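Local structure of VMB-1 (Vibrio alginolyticus, 6JV4) at residues Asn20-Ile25 and Val42-Thr47; Gly37-Val42 and Leu200-His205; Lys166-Lys171 and Asp210-Lys215. The protein probably hydrolyses the amide bond of beta-lactam antibiotics to give substituted beta-amino acids, using two zinc ions held in its active site. All blocks are in the same frame, centred on the assembly; numbering follows the deposited sequence.

Contact 1 (Asn20-Ile25 and Val42-Thr47); sequences NVYQHI and VVINGT
I44 reaches across to two residues of the neighbouring strand, and its side chain can be followed outward. CB lies 3.7 Å from N20 O, the carbonyl that also accepts the bond from I44 N. CG1, turned anti to the carbonyl carbon of I44 (chi1 -60°), stays over that same oxygen at a longer distance. The extended second torsion (chi2 164°) then delivers CD1 to the Y22 ring, where it meets CE2 at 3.7 Å and CD2 slightly farther off, approaching obliquely. These strands, 21-30 and 36-45, form an antiparallel hairpin in the larger sheet of the metallo-beta-lactamase fold. Y22 and V42 are a hydrogen-bonded pair: Y22 N bonds to V42 O (2.9 Å, N-H...O angle 172°), and V42 N in turn to Y22 O at 2.8 Å. V21 and V43 form the next, non-hydrogen-bonded pair, with both side chains turned to the face that L153 covers. On the Y22 and V42 face, helix 58-70 packs through W67, edge-to-face with the tyrosine, and through L64 and I68 on V42. Where strand 21-30 begins and 36-45 ends, one water donates to N20 OD1 (2.9 Å) and accepts from G46 N.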
loop_
_atom_site.group_PDB
_atom_site.type_symbol
_atom_site.label_atom_id
_atom_site.label_comp_id
_atom_site.label_asym_id
_atom_site.label_seq_id
_atom_site.Cartn_x
_atom_site.Cartn_y
_atom_site.Cartn_z
ATOM N N ASN A 20 16.379 -4.742 -4.708
ATOM C CA ASN A 20 15.573 -5.501 -3.723
ATOM C C ASN A 20 14.088 -5.068 -3.769
ATOM O O ASN A 20 13.349 -5.565 -2.938
ATOM C CB ASN A 20 16.162 -5.347 -2.327
ATOM C CG ASN A 20 17.546 -5.958 -2.263
ATOM O OD1 ASN A 20 17.724 -7.101 -2.658
ATOM N ND2 ASN A 20 18.525 -5.188 -1.813
ATOM N N VAL A 21 13.716 -4.080 -4.588
ATOM C CA VAL A 21 12.351 -3.489 -4.507
ATOM C C VAL A 21 11.770 -3.425 -5.919
ATOM O O VAL A 21 12.318 -2.666 -6.751
ATOM C CB VAL A 21 12.363 -2.111 -3.814
ATOM C CG1 VAL A 21 10.958 -1.553 -3.631
ATOM C CG2 VAL A 21 13.020 -2.177 -2.431
ATOM N N TYR A 22 10.617 -4.060 -6.124
ATOM C CA TYR A 22 9.859 -3.965 -7.377
ATOM C C TYR A 22 8.502 -3.348 -7.072
ATOM O O TYR A 22 7.974 -3.552 -5.967
ATOM C CB TYR A 22 9.695 -5.341 -8.004
ATOM C CG TYR A 22 10.989 -5.843 -8.597
ATOM C CD1 TYR A 22 11.224 -5.790 -9.966
ATOM C CD2 TYR A 22 11.965 -6.373 -7.770
ATOM C CE1 TYR A 22 12.412 -6.272 -10.507
ATOM C CE2 TYR A 22 13.151 -6.876 -8.300
ATOM C CZ TYR A 22 13.372 -6.805 -9.661
ATOM O OH TYR A 22 14.555 -7.302 -10.152
ATOM N N GLN A 23 8.040 -2.563 -8.014
ATOM C CA GLN A 23 6.691 -2.022 -8.008
ATOM C C GLN A 23 5.799 -2.972 -8.797
ATOM O O GLN A 23 6.021 -3.129 -10.006
ATOM C CB GLN A 23 6.733 -0.629 -8.608
ATOM C CG GLN A 23 5.394 0.105 -8.668
ATOM C CD GLN A 23 5.565 1.422 -9.398
ATOM O OE1 GLN A 23 6.625 1.725 -9.933
ATOM N NE2 GLN A 23 4.545 2.253 -9.438
ATOM N N HIS A 24 4.746 -3.502 -8.203
ATOM C CA HIS A 24 3.711 -4.252 -8.954
ATOM C C HIS A 24 2.542 -3.332 -9.296
ATOM O O HIS A 24 2.204 -2.464 -8.499
ATOM C CB HIS A 24 3.221 -5.505 -8.251
ATOM C CG HIS A 24 2.488 -5.368 -6.958
ATOM N ND1 HIS A 24 1.129 -4.995 -6.881
ATOM C CD2 HIS A 24 2.867 -5.743 -5.710
ATOM C CE1 HIS A 24 0.760 -5.072 -5.597
ATOM N NE2 HIS A 24 1.795 -5.562 -4.879
ATOM N N ILE A 25 2.036 -3.442 -10.530
ATOM C CA ILE A 25 1.118 -2.430 -11.077
ATOM C C ILE A 25 -0.080 -3.156 -11.695
ATOM O O ILE A 25 0.108 -4.168 -12.399
ATOM C CB ILE A 25 1.802 -1.518 -12.097
ATOM C CG1 ILE A 25 3.105 -0.945 -11.527
ATOM C CG2 ILE A 25 0.841 -0.421 -12.528
ATOM C CD1 ILE A 25 3.900 -0.157 -12.505
ATOM N N VAL A 42 7.006 -5.392 -4.141
ATOM C CA VAL A 42 7.632 -6.676 -3.745
ATOM C C VAL A 42 8.997 -6.329 -3.180
ATOM O O VAL A 42 9.746 -5.596 -3.861
ATOM C CB VAL A 42 7.758 -7.662 -4.905
ATOM C CG1 VAL A 42 8.517 -8.878 -4.467
ATOM C CG2 VAL A 42 6.411 -8.057 -5.487
ATOM N N VAL A 43 9.230 -6.741 -1.951
ATOM C CA VAL A 43 10.510 -6.483 -1.250
ATOM C C VAL A 43 11.222 -7.818 -1.109
ATOM O O VAL A 43 10.638 -8.793 -0.562
ATOM C CB VAL A 43 10.311 -5.745 0.077
ATOM C CG1 VAL A 43 11.646 -5.478 0.777
ATOM C CG2 VAL A 43 9.570 -4.449 -0.147
ATOM N N ILE A 44 12.482 -7.819 -1.542
ATOM C CA ILE A 44 13.325 -9.051 -1.555
ATOM C C ILE A 44 14.357 -8.896 -0.443
ATOM O O ILE A 44 15.038 -7.844 -0.404
ATOM C CB ILE A 44 13.987 -9.251 -2.921
ATOM C CG1 ILE A 44 12.952 -9.399 -4.032
ATOM C CG2 ILE A 44 14.957 -10.447 -2.901
ATOM C CD1 ILE A 44 13.521 -9.207 -5.391
ATOM N N ASN A 45 14.450 -9.928 0.396
ATOM C CA ASN A 45 15.369 -10.043 1.547
ATOM C C ASN A 45 16.038 -11.427 1.461
ATOM O O ASN A 45 15.434 -12.418 1.890
ATOM C CB ASN A 45 14.632 -9.817 2.869
ATOM C CG ASN A 45 15.540 -9.800 4.076
ATOM O OD1 ASN A 45 16.619 -9.251 3.982
ATOM N ND2 ASN A 45 15.119 -10.361 5.199
ATOM N N GLY A 46 17.242 -11.460 0.879
ATOM C CA GLY A 46 17.981 -12.700 0.566
ATOM C C GLY A 46 17.186 -13.515 -0.416
ATOM O O GLY A 46 17.004 -13.018 -1.553
ATOM N N THR A 47 16.704 -14.689 -0.021
ATOM C CA THR A 47 15.898 -15.559 -0.912
ATOM C C THR A 47 14.414 -15.442 -0.569
ATOM O O THR A 47 13.653 -16.229 -1.126
ATOM C CB THR A 47 16.336 -17.025 -0.878
ATOM O OG1 THR A 47 16.219 -17.470 0.467
ATOM C CG2 THR A 47 17.740 -17.183 -1.411
HETATM O O HOH W 1 18.132 -8.975 -0.450
#

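Contact 2 (Gly37-Val42 and Leu200-His205); sequences GASGLV and LVVPGH. With ZN (zinc ion), chain F.
The imidazole of H205 has its edges occupied by quite different partners. At one, ND1 donates to G37 O over 2.8 Å, with the oxygen only 2° out of the ring plane; the carbonyl is less well aligned, since the donor is tilted 33° from its plane. From another point on the rim, NE2 binds a zinc ion at 2.1 Å. A38 CA approaches the ring obliquely. With ND1 committed to a backbone acceptor, the ring's rotation is fixed and NE2 is presented to the metal. Two residues on from G37 and one before H205, S39 N bonds to G204 O at 3.0 Å, coming from above the carbonyl plane. S39 CB rests on V202 CG1, 3.9 Å away, and its hydroxyl reaches P203 O through a water that accepts from S39 OG (2.6 Å) and donates to the proline carbonyl; Q23 NE2 is a second partner of that OG. Farther along, L41 CD2 touches V202 CG2 more loosely, and F160 adjoins both residues. The strands come from the two different sheets of the alpha-beta/beta-alpha sandwich, and H205 joins D86 and C163 as the protein ligands of the second zinc site of a subclass B1 metallo-beta-lactamase.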
loop_
_atom_site.group_PDB
_atom_site.type_symbol
_atom_site.label_atom_id
_atom_site.label_comp_id
_atom_site.label_asym_id
_atom_site.label_seq_id
_atom_site.Cartn_x
_atom_site.Cartn_y
_atom_site.Cartn_z
ATOM N N GLY A 37 -4.765 3.325 -12.146
ATOM C CA GLY A 37 -3.638 2.421 -11.937
ATOM C C GLY A 37 -3.418 2.258 -10.433
ATOM O O GLY A 37 -3.732 3.183 -9.697
ATOM N N ALA A 38 -2.961 1.096 -10.002
ATOM C CA ALA A 38 -2.714 0.832 -8.566
ATOM C C ALA A 38 -1.333 0.227 -8.422
ATOM O O ALA A 38 -0.978 -0.683 -9.205
ATOM C CB ALA A 38 -3.743 -0.099 -8.035
ATOM N N SER A 39 -0.590 0.660 -7.410
ATOM C CA SER A 39 0.760 0.151 -7.117
ATOM C C SER A 39 0.808 -0.553 -5.761
ATOM O O SER A 39 0.228 -0.074 -4.810
ATOM C CB SER A 39 1.765 1.261 -7.086
ATOM O OG SER A 39 1.882 1.909 -8.335
ATOM N N GLY A 40 1.579 -1.627 -5.714
ATOM C CA GLY A 40 2.125 -2.145 -4.447
ATOM C C GLY A 40 3.592 -2.446 -4.665
ATOM O O GLY A 40 4.125 -2.105 -5.772
ATOM N N LEU A 41 4.212 -3.139 -3.727
ATOM C CA LEU A 41 5.642 -3.462 -3.824
ATOM C C LEU A 41 5.870 -4.960 -3.632
ATOM O O LEU A 41 5.098 -5.637 -2.953
ATOM C CB LEU A 41 6.488 -2.652 -2.848
ATOM C CG LEU A 41 6.378 -1.120 -2.943
ATOM C CD1 LEU A 41 7.265 -0.509 -1.888
ATOM C CD2 LEU A 41 6.795 -0.603 -4.312
ATOM N N VAL A 42 7.006 -5.392 -4.141
ATOM C CA VAL A 42 7.632 -6.676 -3.745
ATOM C C VAL A 42 8.997 -6.329 -3.180
ATOM O O VAL A 42 9.746 -5.596 -3.861
ATOM C CB VAL A 42 7.758 -7.662 -4.905
ATOM C CG1 VAL A 42 8.517 -8.878 -4.467
ATOM C CG2 VAL A 42 6.411 -8.057 -5.487
ATOM N N LEU A 200 11.789 8.463 -2.483
ATOM C CA LEU A 200 10.748 8.044 -3.447
ATOM C C LEU A 200 9.516 7.792 -2.605
ATOM O O LEU A 200 9.663 7.180 -1.552
ATOM C CB LEU A 200 11.188 6.761 -4.140
ATOM C CG LEU A 200 10.326 6.284 -5.312
ATOM C CD1 LEU A 200 10.334 7.280 -6.454
ATOM C CD2 LEU A 200 10.873 4.950 -5.785
ATOM N N VAL A 201 8.411 8.356 -3.017
ATOM C CA VAL A 201 7.106 8.123 -2.373
ATOM C C VAL A 201 6.197 7.446 -3.402
ATOM O O VAL A 201 6.096 7.930 -4.553
ATOM C CB VAL A 201 6.507 9.447 -1.876
ATOM C CG1 VAL A 201 5.111 9.205 -1.306
ATOM C CG2 VAL A 201 7.417 10.126 -0.876
ATOM N N VAL A 202 5.706 6.259 -3.052
ATOM C CA VAL A 202 4.823 5.497 -3.957
ATOM C C VAL A 202 3.387 5.728 -3.516
ATOM O O VAL A 202 3.019 5.282 -2.420
ATOM C CB VAL A 202 5.192 4.001 -3.944
ATOM C CG1 VAL A 202 4.281 3.233 -4.868
ATOM C CG2 VAL A 202 6.655 3.772 -4.301
ATOM N N PRO A 203 2.562 6.424 -4.322
ATOM C CA PRO A 203 1.152 6.559 -4.028
ATOM C C PRO A 203 0.427 5.280 -4.431
ATOM O O PRO A 203 0.904 4.498 -5.229
ATOM C CB PRO A 203 0.731 7.752 -4.846
ATOM C CG PRO A 203 1.550 7.574 -6.124
ATOM C CD PRO A 203 2.881 7.042 -5.633
ATOM N N GLY A 204 -0.741 5.081 -3.812
ATOM C CA GLY A 204 -1.594 3.928 -4.128
ATOM C C GLY A 204 -2.033 3.916 -5.572
ATOM O O GLY A 204 -2.220 2.802 -6.138
ATOM N N HIS A 205 -2.281 5.082 -6.141
ATOM C CA HIS A 205 -2.651 5.263 -7.569
ATOM C C HIS A 205 -1.762 6.308 -8.202
ATOM O O HIS A 205 -1.389 7.269 -7.526
ATOM C CB HIS A 205 -4.133 5.678 -7.718
ATOM C CG HIS A 205 -5.050 4.778 -6.977
ATOM N ND1 HIS A 205 -5.266 3.483 -7.374
ATOM C CD2 HIS A 205 -5.750 4.918 -5.838
ATOM C CE1 HIS A 205 -6.031 2.866 -6.505
ATOM N NE2 HIS A 205 -6.331 3.699 -5.574
HETATM ZN ZN ZN F . -7.083 3.084 -3.697
HETATM O O HOH W 2 0.463 4.057 -7.968
#

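Contact 3 (Lys166-Lys171 and Asp210-Lys215)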
loop_
_atom_site.group_PDB
_atom_site.type_symbol
_atom_site.label_atom_id
_atom_site.label_comp_id
_atom_site.label_asym_id
_atom_site.label_seq_id
_atom_site.Cartn_x
_atom_site.Cartn_y
_atom_site.Cartn_z
ATOM N N LYS A 166 -1.794 10.678 -2.390
ATOM C CA LYS A 166 -2.246 10.888 -3.784
ATOM C C LYS A 166 -1.027 11.212 -4.651
ATOM O O LYS A 166 0.008 11.659 -4.152
ATOM C CB LYS A 166 -3.251 12.048 -3.838
ATOM C CG LYS A 166 -4.437 11.926 -2.896
ATOM C CD LYS A 166 -5.224 10.631 -3.068
ATOM C CE LYS A 166 -5.972 10.506 -4.373
ATOM N NZ LYS A 166 -6.835 9.291 -4.375
ATOM N N SER A 167 -1.183 11.049 -5.946
ATOM C CA SER A 167 -0.118 11.422 -6.883
ATOM C C SER A 167 -0.078 12.943 -6.992
ATOM O O SER A 167 -1.047 13.629 -6.697
ATOM C CB SER A 167 -0.311 10.784 -8.237
ATOM O OG SER A 167 -1.386 11.418 -8.915
ATOM N N LEU A 168 1.028 13.446 -7.492
ATOM C CA LEU A 168 1.220 14.897 -7.626
ATOM C C LEU A 168 0.179 15.521 -8.553
ATOM O O LEU A 168 -0.242 16.682 -8.280
ATOM C CB LEU A 168 2.652 15.155 -8.078
ATOM C CG LEU A 168 3.064 16.609 -7.986
ATOM C CD1 LEU A 168 2.975 17.100 -6.532
ATOM C CD2 LEU A 168 4.493 16.728 -8.502
ATOM N N LYS A 169 -0.186 14.813 -9.638
ATOM C CA LYS A 169 -1.126 15.354 -10.659
ATOM C C LYS A 169 -2.574 15.229 -10.205
ATOM O O LYS A 169 -3.442 15.907 -10.809
ATOM C CB LYS A 169 -0.907 14.643 -11.992
ATOM C CG LYS A 169 0.420 14.982 -12.636
ATOM C CD LYS A 169 0.599 14.323 -13.997
ATOM C CE LYS A 169 1.776 14.930 -14.728
ATOM N NZ LYS A 169 1.720 14.604 -16.173
ATOM N N ASN A 170 -2.849 14.508 -9.126
ATOM C CA ASN A 170 -4.246 14.378 -8.621
ATOM C C ASN A 170 -4.801 15.752 -8.252
ATOM O O ASN A 170 -4.129 16.510 -7.527
ATOM C CB ASN A 170 -4.397 13.497 -7.384
ATOM C CG ASN A 170 -4.615 12.058 -7.744
ATOM O OD1 ASN A 170 -3.683 11.400 -8.126
ATOM N ND2 ASN A 170 -5.829 11.563 -7.650
ATOM N N LYS A 171 -6.027 16.041 -8.694
ATOM C CA LYS A 171 -6.717 17.302 -8.369
ATOM C C LYS A 171 -7.717 17.090 -7.237
ATOM O O LYS A 171 -8.223 18.101 -6.762
ATOM C CB LYS A 171 -7.426 17.841 -9.618
ATOM C CG LYS A 171 -6.461 18.174 -10.747
ATOM C CD LYS A 171 -5.490 19.279 -10.334
ATOM C CE LYS A 171 -4.650 19.800 -11.489
ATOM N NZ LYS A 171 -3.847 18.702 -12.097
ATOM N N ASP A 210 8.492 12.258 -5.416
ATOM C CA ASP A 210 9.391 12.580 -4.297
ATOM C C ASP A 210 8.545 12.966 -3.103
ATOM O O ASP A 210 7.323 12.781 -3.113
ATOM C CB ASP A 210 10.382 13.651 -4.736
ATOM C CG ASP A 210 9.783 15.007 -4.997
ATOM O OD1 ASP A 210 8.594 15.202 -4.788
ATOM O OD2 ASP A 210 10.566 15.894 -5.457
ATOM N N VAL A 211 9.160 13.552 -2.076
ATOM C CA VAL A 211 8.435 13.904 -0.844
ATOM C C VAL A 211 7.317 14.940 -1.084
ATOM O O VAL A 211 6.412 14.993 -0.278
ATOM C CB VAL A 211 9.490 14.399 0.146
ATOM C CG1 VAL A 211 9.972 15.808 -0.212
ATOM C CG2 VAL A 211 9.042 14.250 1.550
ATOM N N SER A 212 7.319 15.666 -2.208
ATOM C CA SER A 212 6.267 16.659 -2.511
ATOM C C SER A 212 4.900 15.980 -2.578
ATOM O O SER A 212 3.899 16.658 -2.329
ATOM C CB SER A 212 6.560 17.471 -3.733
ATOM O OG SER A 212 6.414 16.735 -4.906
ATOM N N LEU A 213 4.820 14.665 -2.847
ATOM C CA LEU A 213 3.490 14.019 -2.896
ATOM C C LEU A 213 2.828 14.140 -1.529
ATOM O O LEU A 213 1.606 14.229 -1.468
ATOM C CB LEU A 213 3.571 12.547 -3.317
ATOM C CG LEU A 213 3.627 12.276 -4.826
ATOM C CD1 LEU A 213 4.790 12.968 -5.513
ATOM C CD2 LEU A 213 3.664 10.778 -5.079
ATOM N N LEU A 214 3.584 14.076 -0.454
ATOM C CA LEU A 214 3.009 14.176 0.894
ATOM C C LEU A 214 2.392 15.565 1.087
ATOM O O LEU A 214 1.316 15.690 1.647
ATOM C CB LEU A 214 4.092 13.932 1.937
ATOM C CG LEU A 214 4.854 12.616 1.878
ATOM C CD1 LEU A 214 5.837 12.590 3.021
ATOM C CD2 LEU A 214 3.935 11.409 1.866
ATOM N N LYS A 215 3.156 16.595 0.710
ATOM C CA LYS A 215 2.723 18.010 0.866
ATOM C C LYS A 215 1.507 18.265 -0.028
ATOM O O LYS A 215 0.589 18.986 0.411
ATOM C CB LYS A 215 3.873 18.961 0.514
ATOM C CG LYS A 215 4.977 19.061 1.559
ATOM C CD LYS A 215 5.672 17.743 1.825
ATOM C CE LYS A 215 6.766 17.849 2.867
ATOM N NZ LYS A 215 7.953 18.566 2.345
#
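L213 turns the branched end of its side chain to the backbone of 166-168, whereas L168 brings its own branches to S212, so the leucines touch each other through L213 CD1 and L168 CB, 4.0 Å apart. In L213, CG lies 3.7 Å from K166 O and 3.9 Å from L168 N, set there by a first torsion that leaves CG anti to the carbonyl carbon (chi1 -84°). CD2 lies near K166 O, with S167 CA a little farther away. L168 takes the other course: with CG anti to its backbone N (chi1 -168°), it extends past L213 until CD1 is 3.8 Å from S212 OG and CD2 a little farther from the same oxygen. No hydrogen bond joins the two segments directly, and the packing seats the loop after strand 158-162 against the C-terminal helix 212-226. D210 precedes the turn that leads into this helix, and its OD1 accepts twice: a capping bond from S212 N, which comes from above the carboxylate plane, 51° out of it, and one from S212 OG, which meets it nearly along the C-O axis at 2.7 Å. On the loop side, a type I turn from S167 to N170 is closed by N170 N bonding to S167 O at 3.1 Å. T217 of the same helix receives K166 N on its hydroxyl, and H216 NE2 binds N170 O. The K166 side chain leads away from L213, and its NZ is hydrogen-bonded to L173 O.

Overall arrangement
Contacts 1 and 2 share V42 and strand 36-45, which pairs with 21-30 along one part and meets 200-205 along another. Their centres are about 13 Å apart, and they touch directly: H24 N makes a probable hydrogen bond to G40 O at 2.9 Å, and Y22 O packs on L41 CB at 3.6 Å. Contact 3 lies about 12 Å from contact 2, centre to centre, and packs against it where L213 CD2 comes within 3.9 Å of P203 CD. Contact 1 has no touch with contact 3, their nearest atoms being about 10 Å apart. Contact 2 holds the zinc ligand H205; the K166 side chain of contact 3 passes about 6 Å from a zinc ion, and H24 of contact 1 about 11 Å.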